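Local atomic coordinates of aminotransferase (Neisseria meningitidis Z2491, PDB entry 3JTX), a protein that probably transfers amino groups between amino acids and keto acids with the help of pyridoxal phosphate, as a class I/II aminotransferase. Residues Asp291-Gln294 / His295-Asp298; Asn77-Lys80 / Arg81-Gly85; Glu212-Asp216 / Gly217-Leu221. All coordinates share one frame; numbering follows the deposited sequence. Where two conformers were deposited one is given.

Contact 1: Asp291-Gln294 / His295-Asp298; sequences DDEQ and HVID
Asp-292 reaches forward to His-295 and holds it by two hydrogen bonds made through a single oxygen. OD2 takes the backbone N-H of His-295 at 3.1 Å, on its syn side but tilted out of the carboxylate plane, and it takes the ring N-H at ND1 at 2.7 Å through its anti lone pair. Carboxylate and imidazole are nearly coplanar, 14° apart. CG of Asp-292 is trans to its backbone N (chi1 -176°), while chi1 of 79° turns the His-295 ring back toward Asp-292. Ser-247 hydrogen-bonds NE2, so both ring nitrogens are engaged.

A second polar side-chain pair lies one turn on: Gln-294 NE2 donates a hydrogen bond to Asp-298 OD1 at 3.1 Å, coming from above the carboxylate plane. Helical backbone bonds accompany these, with Ile-297 N on Glu-293 O at 2.8 Å and Asp-298 N on Gln-294 O at 3.0 Å.

Van der Waals contact is slight: Val-296 CG2 lies 3.8 Å from Asp-292 O, and Glu-293 runs alongside Val-296 before its carboxylate forms a salt bridge with Arg-246. Altogether this is a side-chain cap at the start of helix 294-314, in which the same oxygen also makes a His-carboxylate hydrogen bond.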
ATOM      1  N   ASP A 291      10.723  10.150 -17.649  1.00 16.20           N
ATOM      2  CA  ASP A 291      11.104  10.586 -18.995  1.00 17.00           C
ATOM      3  C   ASP A 291      11.856  11.921 -19.025  1.00 17.31           C
ATOM      4  O   ASP A 291      12.590  12.182 -19.968  1.00 17.69           O
ATOM      5  CB  ASP A 291       9.859  10.727 -19.913  1.00 16.91           C
ATOM      6  CG  ASP A 291       9.358   9.400 -20.461  1.00 16.91           C
ATOM      7  OD1 ASP A 291      10.024   8.351 -20.311  1.00 17.11           O
ATOM      8  OD2 ASP A 291       8.269   9.396 -21.059  1.00 18.83           O
ATOM      9  N   ASP A 292      11.642  12.781 -18.038  1.00 17.29           N
ATOM     10  CA  ASP A 292      12.246  14.113 -18.033  1.00 17.48           C
ATOM     11  C   ASP A 292      13.469  14.188 -17.128  1.00 17.49           C
ATOM     12  O   ASP A 292      13.430  13.732 -15.983  1.00 17.69           O
ATOM     13  CB  ASP A 292      11.251  15.150 -17.553  1.00 17.21           C
ATOM     14  CG  ASP A 292      11.808  16.551 -17.622  1.00 18.09           C
ATOM     15  OD1 ASP A 292      12.128  16.976 -18.737  1.00 21.52           O
ATOM     16  OD2 ASP A 292      11.957  17.215 -16.573  1.00 15.73           O
ATOM     17  N   GLU A 293      14.545  14.786 -17.631  1.00 17.54           N
ATOM     18  CA  GLU A 293      15.725  15.027 -16.813  1.00 17.72           C
ATOM     19  C   GLU A 293      15.941  16.496 -16.450  1.00 17.74           C
ATOM     20  O   GLU A 293      16.704  16.775 -15.524  1.00 16.17           O
ATOM     21  CB  GLU A 293      16.981  14.461 -17.469  1.00 18.35           C
ATOM     22  CG  GLU A 293      16.996  12.954 -17.599  1.00 18.89           C
ATOM     23  CD  GLU A 293      16.880  12.202 -16.269  1.00 19.29           C
ATOM     24  OE1 GLU A 293      17.430  12.648 -15.239  1.00 20.31           O
ATOM     25  OE2 GLU A 293      16.239  11.133 -16.266  1.00 20.35           O
ATOM     26  N   GLN A 294      15.285  17.435 -17.145  1.00 17.50           N
ATOM     27  CA  GLN A 294      15.560  18.845 -16.868  1.00 18.35           C
ATOM     28  C   GLN A 294      15.253  19.178 -15.420  1.00 18.09           C
ATOM     29  O   GLN A 294      16.055  19.823 -14.741  1.00 18.21           O
ATOM     30  CB  GLN A 294      14.807  19.792 -17.810  1.00 18.77           C
ATOM     31  CG  GLN A 294      15.304  21.241 -17.731  1.00 21.52           C
ATOM     32  CD  GLN A 294      16.812  21.366 -18.018  1.00 25.66           C
ATOM     33  OE1 GLN A 294      17.287  20.944 -19.079  1.00 26.97           O
ATOM     34  NE2 GLN A 294      17.570  21.920 -17.055  1.00 26.09           N
ATOM     35  N   HIS A 295      14.105  18.721 -14.924  1.00 17.97           N
ATOM     36  CA  HIS A 295      13.745  19.025 -13.544  1.00 17.45           C
ATOM     37  C   HIS A 295      14.722  18.380 -12.564  1.00 17.59           C
ATOM     38  O   HIS A 295      14.930  18.897 -11.465  1.00 17.66           O
ATOM     39  CB  HIS A 295      12.294  18.648 -13.248  1.00 17.39           C
ATOM     40  CG  HIS A 295      12.067  17.188 -12.998  1.00 16.15           C
ATOM     41  ND1 HIS A 295      11.859  16.284 -14.015  1.00 14.75           N
ATOM     42  CD2 HIS A 295      11.976  16.485 -11.841  1.00 15.32           C
ATOM     43  CE1 HIS A 295      11.671  15.078 -13.498  1.00 15.50           C
ATOM     44  NE2 HIS A 295      11.731  15.174 -12.180  1.00 15.91           N
ATOM     45  N   VAL A 296      15.335  17.258 -12.962  1.00 17.25           N
ATOM     46  CA  VAL A 296      16.265  16.550 -12.086  1.00 16.34           C
ATOM     47  C   VAL A 296      17.604  17.290 -12.057  1.00 16.97           C
ATOM     48  O   VAL A 296      18.207  17.451 -10.983  1.00 16.25           O
ATOM     49  CB  VAL A 296      16.459  15.090 -12.509  1.00 16.26           C
ATOM     50  CG1 VAL A 296      17.366  14.388 -11.527  1.00 15.50           C
ATOM     51  CG2 VAL A 296      15.104  14.356 -12.584  1.00 15.34           C
ATOM     52  N   ILE A 297      18.053  17.747 -13.231  1.00 16.98           N
ATOM     53  CA  ILE A 297      19.247  18.578 -13.339  1.00 17.24           C
ATOM     54  C   ILE A 297      19.097  19.851 -12.486  1.00 17.76           C
ATOM     55  O   ILE A 297      19.991  20.193 -11.720  1.00 17.37           O
ATOM     56  CB  ILE A 297      19.552  18.942 -14.806  1.00 17.27           C
ATOM     57  CG1 ILE A 297      19.978  17.679 -15.588  1.00 16.41           C
ATOM     58  CG2 ILE A 297      20.628  20.060 -14.870  1.00 16.58           C
ATOM     59  CD1 ILE A 297      19.768  17.768 -17.127  1.00 16.30           C
ATOM     60  N   ASP A 298      17.950  20.520 -12.581  1.00 18.26           N
ATOM     61  CA  ASP A 298      17.684  21.719 -11.770  1.00 18.52           C
ATOM     62  C   ASP A 298      17.735  21.406 -10.264  1.00 18.46           C
ATOM     63  O   ASP A 298      18.348  22.125  -9.484  1.00 18.54           O
ATOM     64  CB  ASP A 298      16.318  22.301 -12.121  1.00 18.51           C
ATOM     65  CG  ASP A 298      16.236  22.820 -13.562  1.00 20.53           C
ATOM     66  OD1 ASP A 298      17.279  23.049 -14.211  1.00 20.76           O
ATOM     67  OD2 ASP A 298      15.095  22.983 -14.042  1.00 24.31           O
TER

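Contact 2: Asn77-Lys80 / Arg81-Gly85; sequences NWLK and RRYDG
Asn-77 O accepts from Arg-81 N at 3.1 Å in the last turns of helix 69-82, a helix C-terminus that unwinds at Tyr-83 into the loop through Gly-85. CB of Asn-77 also lies beside Arg-81 NH1, while its amide oxygen is taken by Gln-73.

Trp-78 is met by three side chains. Arg-82 CB sits over the face of its six-membered ring, 4.1 Å from the centroid in a CH-pi contact, and CG follows, 3.7 Å from CZ2. Beyond this, chi2 of 63° bends the Arg-82 chain, and its guanidinium goes on to a salt bridge with Glu-212. Tyr-83 turns its edge toward the indole face in an offset edge-to-face pair, planes at 88° and centroids 5.9 Å apart. Arg-81 NH2 meets the indole edge at CD1, and Trp-78 CA lies over a face of the same guanidinium.

Leu-79 bonds Tyr-83 N through its carbonyl and puts CD2 3.8 Å from CE2 of that ring.

Lys-80 binds the chain just past the helix end. Its extended side chain passes the glycine, CG 3.7 Å from Gly-85 CA, and its carbonyl O accepts from Gly-85 N at 2.8 Å, in the carbonyl plane.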
ATOM      1  N   ASN A  77      13.739   2.457 -19.833  1.00 17.15           N
ATOM      2  CA  ASN A  77      14.426   3.487 -20.601  1.00 17.06           C
ATOM      3  C   ASN A  77      15.288   4.385 -19.716  1.00 16.20           C
ATOM      4  O   ASN A  77      16.423   4.695 -20.071  1.00 15.86           O
ATOM      5  CB  ASN A  77      13.434   4.348 -21.375  1.00 17.85           C
ATOM      6  CG  ASN A  77      12.739   3.591 -22.499  1.00 18.99           C
ATOM      7  OD1 ASN A  77      13.198   2.535 -22.931  1.00 18.67           O
ATOM      8  ND2 ASN A  77      11.613   4.128 -22.965  1.00 19.17           N
ATOM      9  N   TRP A  78      14.745   4.798 -18.571  1.00 15.67           N
ATOM     10  CA  TRP A  78      15.500   5.580 -17.593  1.00 15.52           C
ATOM     11  C   TRP A  78      16.767   4.856 -17.108  1.00 15.09           C
ATOM     12  O   TRP A  78      17.848   5.454 -17.056  1.00 14.58           O
ATOM     13  CB  TRP A  78      14.640   5.951 -16.377  1.00 15.59           C
ATOM     14  CG  TRP A  78      15.429   6.733 -15.375  1.00 16.13           C
ATOM     15  CD1 TRP A  78      15.763   8.061 -15.444  1.00 15.78           C
ATOM     16  CD2 TRP A  78      16.026   6.231 -14.174  1.00 15.48           C
ATOM     17  NE1 TRP A  78      16.518   8.412 -14.357  1.00 15.31           N
ATOM     18  CE2 TRP A  78      16.694   7.309 -13.560  1.00 15.53           C
ATOM     19  CE3 TRP A  78      16.052   4.982 -13.559  1.00 15.42           C
ATOM     20  CZ2 TRP A  78      17.393   7.171 -12.354  1.00 15.03           C
ATOM     21  CZ3 TRP A  78      16.732   4.844 -12.354  1.00 16.41           C
ATOM     22  CH2 TRP A  78      17.395   5.934 -11.767  1.00 14.82           C
ATOM     23  N   LEU A  79      16.629   3.573 -16.774  1.00 14.77           N
ATOM     24  CA  LEU A  79      17.767   2.755 -16.328  1.00 15.11           C
ATOM     25  C   LEU A  79      18.887   2.698 -17.380  1.00 15.16           C
ATOM     26  O   LEU A  79      20.067   2.745 -17.043  1.00 15.20           O
ATOM     27  CB  LEU A  79      17.315   1.321 -16.002  1.00 14.79           C
ATOM     28  CG  LEU A  79      16.496   1.119 -14.714  1.00 15.71           C
ATOM     29  CD1 LEU A  79      15.832  -0.246 -14.728  1.00 15.76           C
ATOM     30  CD2 LEU A  79      17.349   1.278 -13.439  1.00 13.51           C
ATOM     31  N   LYS A  80      18.506   2.545 -18.644  1.00 15.37           N
ATOM     32  CA  LYS A  80      19.481   2.490 -19.733  1.00 16.17           C
ATOM     33  C   LYS A  80      20.234   3.809 -19.874  1.00 16.27           C
ATOM     34  O   LYS A  80      21.456   3.806 -20.106  1.00 15.77           O
ATOM     35  CB  LYS A  80      18.812   2.134 -21.063  1.00 16.57           C
ATOM     36  CG  LYS A  80      19.830   1.741 -22.124  1.00 18.88           C
ATOM     37  CD  LYS A  80      19.194   1.165 -23.391  1.00 20.83           C
ATOM     38  CE  LYS A  80      20.283   0.821 -24.403  1.00 23.54           C
ATOM     39  NZ  LYS A  80      19.720   0.545 -25.759  1.00 26.10           N
ATOM     40  N   ARG A  81      19.509   4.923 -19.754  1.00 16.22           N
ATOM     41  CA  ARG A  81      20.130   6.249 -19.796  1.00 16.97           C
ATOM     42  C   ARG A  81      21.038   6.485 -18.602  1.00 16.77           C
ATOM     43  O   ARG A  81      22.116   7.055 -18.733  1.00 16.53           O
ATOM     44  CB  ARG A  81      19.064   7.347 -19.829  1.00 17.66           C
ATOM     45  CG  ARG A  81      18.299   7.439 -21.154  1.00 20.33           C
ATOM     46  CD  ARG A  81      17.586   8.788 -21.314  1.00 22.78           C
ATOM     47  NE  ARG A  81      16.810   9.193 -20.143  1.00 26.25           N
ATOM     48  CZ  ARG A  81      15.593   8.741 -19.842  1.00 27.48           C
ATOM     49  NH1 ARG A  81      14.994   7.848 -20.627  1.00 29.98           N
ATOM     50  NH2 ARG A  81      14.969   9.185 -18.758  1.00 26.95           N
ATOM     51  N   ARG A  82      20.588   6.058 -17.429  1.00 16.04           N
ATOM     52  CA  ARG A  82      21.235   6.423 -16.182  1.00 16.00           C
ATOM     53  C   ARG A  82      22.472   5.572 -15.885  1.00 16.57           C
ATOM     54  O   ARG A  82      23.447   6.085 -15.304  1.00 16.55           O
ATOM     55  CB  ARG A  82      20.223   6.309 -15.022  1.00 15.78           C
ATOM     56  CG  ARG A  82      20.827   6.436 -13.621  1.00 15.28           C
ATOM     57  CD  ARG A  82      21.471   7.800 -13.374  1.00 15.51           C
ATOM     58  NE  ARG A  82      21.965   7.887 -12.007  1.00 14.76           N
ATOM     59  CZ  ARG A  82      23.097   7.340 -11.572  1.00 16.10           C
ATOM     60  NH1 ARG A  82      23.910   6.718 -12.414  1.00 15.83           N
ATOM     61  NH2 ARG A  82      23.437   7.456 -10.293  1.00 15.91           N
ATOM     62  N   TYR A  83      22.425   4.296 -16.281  1.00 16.84           N
ATOM     63  CA  TYR A  83      23.490   3.334 -15.990  1.00 17.66           C
ATOM     64  C   TYR A  83      24.200   2.854 -17.262  1.00 18.23           C
ATOM     65  O   TYR A  83      24.456   1.655 -17.448  1.00 17.99           O
ATOM     66  CB  TYR A  83      22.930   2.176 -15.146  1.00 17.68           C
ATOM     67  CG  TYR A  83      22.377   2.682 -13.829  1.00 18.25           C
ATOM     68  CD1 TYR A  83      23.224   3.146 -12.819  1.00 17.90           C
ATOM     69  CD2 TYR A  83      21.008   2.758 -13.611  1.00 19.11           C
ATOM     70  CE1 TYR A  83      22.712   3.635 -11.610  1.00 17.40           C
ATOM     71  CE2 TYR A  83      20.497   3.240 -12.424  1.00 18.91           C
ATOM     72  CZ  TYR A  83      21.348   3.681 -11.422  1.00 18.54           C
ATOM     73  OH  TYR A  83      20.795   4.182 -10.262  1.00 18.39           O
ATOM     74  N   ASP A  84      24.495   3.821 -18.136  1.00 18.40           N
ATOM     75  CA  ASP A  84      25.391   3.641 -19.262  1.00 18.95           C
ATOM     76  C   ASP A  84      25.074   2.403 -20.097  1.00 18.40           C
ATOM     77  O   ASP A  84      25.951   1.587 -20.361  1.00 18.31           O
ATOM     78  CB  ASP A  84      26.837   3.599 -18.759  1.00 19.14           C
ATOM     79  CG  ASP A  84      27.846   3.801 -19.875  1.00 21.76           C
ATOM     80  OD1 ASP A  84      27.511   4.482 -20.871  1.00 23.94           O
ATOM     81  OD2 ASP A  84      28.963   3.259 -19.764  1.00 22.61           O
ATOM     82  N   GLY A  85      23.812   2.278 -20.505  1.00 17.86           N
ATOM     83  CA  GLY A  85      23.370   1.197 -21.386  1.00 17.15           C
ATOM     84  C   GLY A  85      22.801  -0.045 -20.726  1.00 16.75           C
ATOM     85  O   GLY A  85      22.438  -0.989 -21.413  1.00 16.86           O
TER

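Contact 3: Glu212-Asp216 / Gly217-Leu221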
ATOM      1  N   GLU A 212      20.123  10.077  -7.505  1.00 16.96           N
ATOM      2  CA  GLU A 212      20.195  11.280  -8.350  1.00 17.33           C
ATOM      3  C   GLU A 212      20.668  12.523  -7.626  1.00 17.55           C
ATOM      4  O   GLU A 212      20.811  13.560  -8.250  1.00 16.93           O
ATOM      5  CB  GLU A 212      18.840  11.570  -9.008  1.00 17.57           C
ATOM      6  CG  GLU A 212      18.298  10.389  -9.787  1.00 18.10           C
ATOM      7  CD  GLU A 212      19.347   9.836 -10.707  1.00 17.73           C
ATOM      8  OE1 GLU A 212      19.707  10.554 -11.657  1.00 18.94           O
ATOM      9  OE2 GLU A 212      19.859   8.723 -10.442  1.00 17.90           O
ATOM     10  N   ILE A 213      20.913  12.431  -6.320  1.00 17.89           N
ATOM     11  CA  ILE A 213      21.422  13.573  -5.564  1.00 18.04           C
ATOM     12  C   ILE A 213      22.933  13.389  -5.402  1.00 18.15           C
ATOM     13  O   ILE A 213      23.393  12.676  -4.497  1.00 16.87           O
ATOM     14  CB  ILE A 213      20.711  13.733  -4.189  1.00 18.15           C
ATOM     15  CG1 ILE A 213      19.172  13.663  -4.339  1.00 20.03           C
ATOM     16  CG2 ILE A 213      21.136  15.021  -3.539  1.00 16.84           C
ATOM     17  CD1 ILE A 213      18.568  14.638  -5.312  1.00 19.97           C
ATOM     18  N   TYR A 214      23.683  14.026  -6.307  1.00 18.44           N
ATOM     19  CA  TYR A 214      25.136  13.881  -6.385  1.00 19.17           C
ATOM     20  C   TYR A 214      25.782  15.151  -6.931  1.00 20.02           C
ATOM     21  O   TYR A 214      25.090  16.077  -7.349  1.00 19.41           O
ATOM     22  CB  TYR A 214      25.530  12.664  -7.250  1.00 18.91           C
ATOM     23  CG  TYR A 214      25.055  12.701  -8.702  1.00 18.56           C
ATOM     24  CD1 TYR A 214      25.757  13.410  -9.671  1.00 18.66           C
ATOM     25  CD2 TYR A 214      23.920  12.008  -9.101  1.00 17.32           C
ATOM     26  CE1 TYR A 214      25.328  13.441 -11.005  1.00 17.50           C
ATOM     27  CE2 TYR A 214      23.475  12.038 -10.424  1.00 17.86           C
ATOM     28  CZ  TYR A 214      24.193  12.759 -11.375  1.00 19.15           C
ATOM     29  OH  TYR A 214      23.783  12.794 -12.701  1.00 19.02           O
ATOM     30  N   PHE A 215      27.111  15.167  -6.945  1.00 21.32           N
ATOM     31  CA  PHE A 215      27.884  16.364  -7.229  1.00 22.96           C
ATOM     32  C   PHE A 215      28.804  16.199  -8.426  1.00 24.19           C
ATOM     33  O   PHE A 215      29.216  15.086  -8.765  1.00 24.33           O
ATOM     34  CB  PHE A 215      28.696  16.739  -5.978  1.00 23.27           C
ATOM     35  CG  PHE A 215      27.898  16.624  -4.715  1.00 24.28           C
ATOM     36  CD1 PHE A 215      26.827  17.477  -4.485  1.00 25.30           C
ATOM     37  CD2 PHE A 215      28.161  15.621  -3.798  1.00 25.57           C
ATOM     38  CE1 PHE A 215      26.037  17.346  -3.352  1.00 27.77           C
ATOM     39  CE2 PHE A 215      27.379  15.482  -2.664  1.00 26.76           C
ATOM     40  CZ  PHE A 215      26.314  16.343  -2.438  1.00 26.84           C
ATOM     41  N   ASP A 216      29.081  17.323  -9.087  1.00 25.70           N
ATOM     42  CA  ASP A 216      30.207  17.439 -10.017  1.00 26.87           C
ATOM     43  C   ASP A 216      30.290  16.307 -11.042  1.00 26.67           C
ATOM     44  O   ASP A 216      31.384  15.840 -11.363  1.00 27.79           O
ATOM     45  CB  ASP A 216      31.517  17.511  -9.206  1.00 27.54           C
ATOM     46  CG  ASP A 216      31.628  18.790  -8.355  1.00 30.36           C
ATOM     47  OD1 ASP A 216      31.527  19.894  -8.942  1.00 35.70           O
ATOM     48  OD2 ASP A 216      31.845  18.711  -7.115  1.00 32.46           O
ATOM     49  N   GLY A 217      29.149  15.849 -11.549  1.00 25.88           N
ATOM     50  CA  GLY A 217      29.142  14.786 -12.563  1.00 25.58           C
ATOM     51  C   GLY A 217      29.495  13.367 -12.100  1.00 24.74           C
ATOM     52  O   GLY A 217      29.608  12.448 -12.931  1.00 24.91           O
ATOM     53  N   ASN A 218      29.655  13.165 -10.791  1.00 23.61           N
ATOM     54  CA  ASN A 218      30.077  11.871 -10.253  0.50 22.90           C
ATOM     55  C   ASN A 218      28.864  11.042  -9.844  1.00 22.49           C
ATOM     56  O   ASN A 218      28.470  11.033  -8.670  1.00 21.96           O
ATOM     57  CB  ASN A 218      31.022  12.063  -9.063  0.50 22.96           C
ATOM     58  CG  ASN A 218      32.353  12.667  -9.464  0.50 22.06           C
ATOM     59  OD1 ASN A 218      32.885  12.369 -10.526  0.50 19.98           O
ATOM     60  ND2 ASN A 218      32.900  13.511  -8.605  0.50 21.37           N
ATOM     61  N   LYS A 219      28.285  10.347 -10.826  1.00 21.68           N
ATOM     62  CA  LYS A 219      27.047   9.589 -10.661  1.00 21.21           C
ATOM     63  C   LYS A 219      27.274   8.346  -9.801  1.00 20.19           C
ATOM     64  O   LYS A 219      28.203   7.590 -10.063  1.00 20.16           O
ATOM     65  CB  LYS A 219      26.491   9.176 -12.032  1.00 21.77           C
ATOM     66  CG  LYS A 219      26.314  10.317 -13.003  1.00 22.66           C
ATOM     67  CD  LYS A 219      25.360  10.016 -14.139  1.00 24.95           C
ATOM     68  CE  LYS A 219      25.784   8.843 -14.981  1.00 26.68           C
ATOM     69  NZ  LYS A 219      25.135   8.880 -16.333  1.00 27.35           N
ATOM     70  N   PRO A 220      26.443   8.138  -8.758  1.00 18.91           N
ATOM     71  CA  PRO A 220      26.634   6.937  -7.949  1.00 17.86           C
ATOM     72  C   PRO A 220      26.410   5.638  -8.721  1.00 17.11           C
ATOM     73  O   PRO A 220      25.432   5.500  -9.468  1.00 15.98           O
ATOM     74  CB  PRO A 220      25.562   7.061  -6.856  1.00 18.20           C
ATOM     75  CG  PRO A 220      25.265   8.529  -6.765  1.00 18.84           C
ATOM     76  CD  PRO A 220      25.564   9.129  -8.107  1.00 18.51           C
ATOM     77  N   LEU A 221      27.323   4.703  -8.511  1.00 16.19           N
ATOM     78  CA  LEU A 221      27.174   3.331  -8.945  1.00 15.86           C
ATOM     79  C   LEU A 221      25.924   2.722  -8.299  1.00 15.66           C
ATOM     80  O   LEU A 221      25.646   2.947  -7.106  1.00 14.81           O
ATOM     81  CB  LEU A 221      28.427   2.546  -8.528  1.00 16.06           C
ATOM     82  CG  LEU A 221      28.546   1.038  -8.789  1.00 16.68           C
ATOM     83  CD1 LEU A 221      28.551   0.698 -10.294  1.00 15.13           C
ATOM     84  CD2 LEU A 221      29.834   0.497  -8.111  1.00 15.73           C
TER
HETATM   85  O   HOH W   1      28.785  12.938  -6.133  1.00 20.95           O
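Gly-217 lies at the heart of a type I' beta turn from Phe-215 to Asn-218, which brings the chain back past Tyr-214 within the long loop between strand 203-207 and helix 223-229. The two central residues, Asp-216 and Gly-217, both have positive phi, which suits glycine at the second of them. The carbonyl carbon of Gly-217 comes 4.3 Å from Tyr-214 CE1, and its oxygen receives a weak bond from Lys-219 N.

Asn-218 closes the turn: its N-H meets Phe-215 O at 2.8 Å, and the bond is nearly straight, 170°. Its CB lies close to the same carbonyl oxygen. A water adds a second tie between the two arms, accepting from Phe-215 N at 2.9 Å and probably donating to Asn-218 O. That carbonyl oxygen also lies close to Tyr-214 CB, obliquely to the ring. The Phe-215 ring meets Phe-307, and Gln-304 accepts from Asp-216 N, so the turn rests on helix 294-314.

Lys-219 lays its backbone on the tyrosine. CA stands almost exactly above the ring centre, 4.0 Å from the centroid and 4° off the normal, a CH-pi contact. Its side chain then runs alongside the ring in the same direction, bringing CD to 3.5 Å from the phenol OH, before NZ continues to a weak hydrogen bond with Arg-82 O and to a bound glycerol.

Pro-220 takes the other end of the ring, near its root. Tyr-214 has chi1 of 60°, which places CG between its own N and carbonyl carbon and swings the ring across the returning arm; there the proline crosses it obliquely, CD 3.5 Å from Tyr-214 CD2.

Along the chain the order is contact 2, contact 3, contact 1, yet in space their centres are each about 14 Å from the other two, on the same side of the chain's centre. Contact 2 ends helix 69-82, contact 3 lies in the loop leading to helix 223-229, and contact 1 begins helix 294-314. Charged side chains join them: Arg-82 of contact 2 forms a salt bridge with Glu-212 of contact 3, while Glu-293 of contact 1 forms a weak, long ion pair with Arg-81. The three pieces all meet Arg-246, the residue after Lys-245, the lysine that carries the pyridoxal phosphate.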